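Local structure of uncharacterized protein (Escherichia coli O157:H7, 4ZV9) at residues A[31-36]-A[60-65]. The protein is of unknown function but belongs to the dienelactone hydrolase family of alpha/beta hydrolases and is therefore probably a hydrolase. Residues are numbered along the deposited sequence; the frame is centred on the assembly and turned at random.
Sequences YLVKPA and DVARRV
Tyr-31 OH accepts a hydrogen bond from Arg-63 NH1 at 2.9 Å, with an N-H...O angle of 159°. The hydroxyl lies almost exactly in the guanidinium plane, whereas the phenol ring stands nearly perpendicular to it, the two planes being 86° apart. A bend of the arginine chain at chi3 turns the head back along its helix: one guanidinium face has Asp-60 CA against it, offset toward the edge of the group, and NH2 forms a salt bridge with Asp-60 OD1 (3.0 Å), though the hydrogen bond within it is weak. Arg-63 NE is taken by Val-5 O, so each guanidinium nitrogen has a different acceptor, which should fix the rotation of the head. Next to this polar pair, helix 56-67 packs on strand 28-35 in the sheet of an alpha/beta-hydrolase fold; the axes of segments 60-65 and 31-35 run 25° apart, 7.6 Å at closest approach. Ala-62 CB touches both the edge of the Tyr-31 ring at CD2 (4.0 Å) and Val-33 CG2. The other Val-33 methyl, CG1, placed anti to the backbone N, reaches Arg-63 CA at 4.1 Å. Farther round the helix, Asp-60 OD2 receives both NE and NH2 (2.8 Å) of Arg-64 side-on, and Arg-64 NH2 also pairs with Asp-213.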
ATOM      1  N   TYR A  31      -3.384   8.214   8.840  1.00 19.71           N
ATOM      2  CA  TYR A  31      -2.376   9.247   8.672  1.00 19.21           C
ATOM      3  C   TYR A  31      -2.486   9.768   7.242  1.00 20.65           C
ATOM      4  O   TYR A  31      -2.235   9.025   6.270  1.00 20.15           O
ATOM      5  CB  TYR A  31      -1.007   8.637   8.939  1.00 18.56           C
ATOM      6  CG  TYR A  31       0.180   9.586   8.937  1.00 19.14           C
ATOM      7  CD1 TYR A  31       0.276  10.625   9.856  1.00 18.80           C
ATOM      8  CD2 TYR A  31       1.254   9.372   8.078  1.00 18.85           C
ATOM      9  CE1 TYR A  31       1.405  11.435   9.895  1.00 20.06           C
ATOM     10  CE2 TYR A  31       2.382  10.176   8.118  1.00 18.76           C
ATOM     11  CZ  TYR A  31       2.446  11.212   8.995  1.00 19.03           C
ATOM     12  OH  TYR A  31       3.575  12.009   9.009  1.00 21.11           O
ATOM     13  N   LEU A  32      -2.935  11.008   7.096  1.00 19.84           N
ATOM     14  CA  LEU A  32      -3.136  11.622   5.795  1.00 21.93           C
ATOM     15  C   LEU A  32      -2.003  12.615   5.515  1.00 22.56           C
ATOM     16  O   LEU A  32      -1.796  13.533   6.311  1.00 21.28           O
ATOM     17  CB  LEU A  32      -4.470  12.378   5.790  1.00 23.47           C
ATOM     18  CG  LEU A  32      -4.894  13.090   4.492  1.00 27.00           C
ATOM     19  CD1 LEU A  32      -5.294  12.075   3.445  1.00 27.14           C
ATOM     20  CD2 LEU A  32      -6.078  14.013   4.766  1.00 28.10           C
ATOM     21  N   VAL A  33      -1.299  12.457   4.388  1.00 20.62           N
ATOM     22  CA  VAL A  33      -0.225  13.374   4.034  1.00 21.78           C
ATOM     23  C   VAL A  33      -0.455  13.947   2.640  1.00 23.53           C
ATOM     24  O   VAL A  33      -0.669  13.191   1.693  1.00 23.91           O
ATOM     25  CB  VAL A  33       1.165  12.705   4.055  1.00 22.18           C
ATOM     26  CG1 VAL A  33       2.249  13.779   4.057  1.00 23.36           C
ATOM     27  CG2 VAL A  33       1.330  11.824   5.284  1.00 22.43           C
ATOM     28  N   LYS A  34      -0.384  15.274   2.512  1.00 24.27           N
ATOM     29  CA  LYS A  34      -0.593  15.969   1.237  1.00 26.06           C
ATOM     30  C   LYS A  34       0.638  16.771   0.854  1.00 26.37           C
ATOM     31  O   LYS A  34       1.404  17.183   1.733  1.00 23.72           O
ATOM     32  CB  LYS A  34      -1.699  17.010   1.377  1.00 27.44           C
ATOM     33  CG  LYS A  34      -3.031  16.506   1.854  1.00 31.10           C
ATOM     34  CD  LYS A  34      -3.951  17.670   2.201  1.00 32.70           C
ATOM     35  CE  LYS A  34      -5.295  17.137   2.659  1.00 35.18           C
ATOM     36  NZ  LYS A  34      -6.180  18.191   3.213  1.00 34.54           N
ATOM     37  N   PRO A  35       0.820  17.037  -0.451  1.00 26.33           N
ATOM     38  CA  PRO A  35       1.843  17.990  -0.852  1.00 28.90           C
ATOM     39  C   PRO A  35       1.454  19.343  -0.242  1.00 30.51           C
ATOM     40  O   PRO A  35       0.272  19.699  -0.263  1.00 30.48           O
ATOM     41  CB  PRO A  35       1.722  18.032  -2.392  1.00 31.47           C
ATOM     42  CG  PRO A  35       1.074  16.747  -2.764  1.00 30.51           C
ATOM     43  CD  PRO A  35       0.178  16.383  -1.605  1.00 29.80           C
ATOM     44  N   ALA A  36       2.409  20.062   0.336  1.00 32.94           N
ATOM     45  CA  ALA A  36       2.111  21.335   1.003  1.00 37.25           C
ATOM     46  C   ALA A  36       1.608  22.403   0.036  1.00 43.78           C
ATOM     47  O   ALA A  36       0.766  23.228   0.390  1.00 41.81           O
ATOM     48  CB  ALA A  36       3.331  21.846   1.748  1.00 38.50           C
ATOM     49  N   ASP A  60       6.421   7.080   7.366  1.00 23.93           N
ATOM     50  CA  ASP A  60       7.447   7.688   6.519  1.00 22.41           C
ATOM     51  C   ASP A  60       7.122   7.431   5.035  1.00 22.41           C
ATOM     52  O   ASP A  60       7.254   8.324   4.210  1.00 20.49           O
ATOM     53  CB  ASP A  60       8.825   7.144   6.851  1.00 24.99           C
ATOM     54  CG  ASP A  60       9.930   7.972   6.230  1.00 32.11           C
ATOM     55  OD1 ASP A  60      10.004   9.191   6.517  1.00 39.54           O
ATOM     56  OD2 ASP A  60      10.753   7.410   5.508  1.00 37.40           O
ATOM     57  N   VAL A  61       6.699   6.212   4.701  1.00 22.04           N
ATOM     58  CA  VAL A  61       6.373   5.900   3.311  1.00 24.05           C
ATOM     59  C   VAL A  61       5.257   6.825   2.814  1.00 21.60           C
ATOM     60  O   VAL A  61       5.308   7.308   1.683  1.00 21.57           O
ATOM     61  CB  VAL A  61       6.018   4.416   3.124  1.00 24.67           C
ATOM     62  CG1 VAL A  61       5.473   4.158   1.724  1.00 25.73           C
ATOM     63  CG2 VAL A  61       7.250   3.567   3.377  1.00 24.74           C
ATOM     64  N   ALA A  62       4.266   7.078   3.668  1.00 20.10           N
ATOM     65  CA  ALA A  62       3.182   7.986   3.315  1.00 18.59           C
ATOM     66  C   ALA A  62       3.738   9.365   2.987  1.00 19.43           C
ATOM     67  O   ALA A  62       3.317   9.994   2.002  1.00 21.41           O
ATOM     68  CB  ALA A  62       2.147   8.042   4.409  1.00 19.19           C
ATOM     69  N   ARG A  63       4.692   9.834   3.775  1.00 18.48           N
ATOM     70  CA  ARG A  63       5.331  11.109   3.499  1.00 20.64           C
ATOM     71  C   ARG A  63       6.128  11.080   2.184  1.00 22.43           C
ATOM     72  O   ARG A  63       6.115  12.061   1.439  1.00 20.70           O
ATOM     73  CB  ARG A  63       6.211  11.556   4.658  1.00 22.92           C
ATOM     74  CG  ARG A  63       5.435  11.869   5.931  1.00 21.70           C
ATOM     75  CD  ARG A  63       6.311  12.557   6.976  1.00 22.45           C
ATOM     76  NE  ARG A  63       7.392  11.715   7.474  1.00 23.04           N
ATOM     77  CZ  ARG A  63       7.305  10.882   8.503  1.00 22.24           C
ATOM     78  NH1 ARG A  63       6.159  10.705   9.164  1.00 23.31           N
ATOM     79  NH2 ARG A  63       8.371  10.188   8.868  1.00 23.67           N
ATOM     80  N   ARG A  64       6.769   9.956   1.869  1.00 21.98           N
ATOM     81  CA  ARG A  64       7.491   9.824   0.582  1.00 23.71           C
ATOM     82  C   ARG A  64       6.524   9.934  -0.602  1.00 23.20           C
ATOM     83  O   ARG A  64       6.855  10.527  -1.619  1.00 26.57           O
ATOM     84  CB  ARG A  64       8.237   8.505   0.484  1.00 23.39           C
ATOM     85  CG  ARG A  64       9.263   8.295   1.592  1.00 25.42           C
ATOM     86  CD  ARG A  64       9.928   6.934   1.476  1.00 26.50           C
ATOM     87  NE  ARG A  64      10.461   6.511   2.758  1.00 27.19           N
ATOM     88  CZ  ARG A  64      11.104   5.377   2.974  1.00 29.94           C
ATOM     89  NH1 ARG A  64      11.365   4.546   1.965  1.00 29.64           N
ATOM     90  NH2 ARG A  64      11.519   5.088   4.209  1.00 29.99           N
ATOM     91  N   VAL A  65       5.338   9.359  -0.456  1.00 21.66           N
ATOM     92  CA  VAL A  65       4.316   9.464  -1.475  1.00 23.40           C
ATOM     93  C   VAL A  65       3.883  10.915  -1.680  1.00 23.17           C
ATOM     94  O   VAL A  65       3.714  11.371  -2.821  1.00 22.77           O
ATOM     95  CB  VAL A  65       3.092   8.577  -1.141  1.00 22.18           C
ATOM     96  CG1 VAL A  65       1.958   8.822  -2.124  1.00 21.46           C
ATOM     97  CG2 VAL A  65       3.504   7.107  -1.167  1.00 22.42           C
TER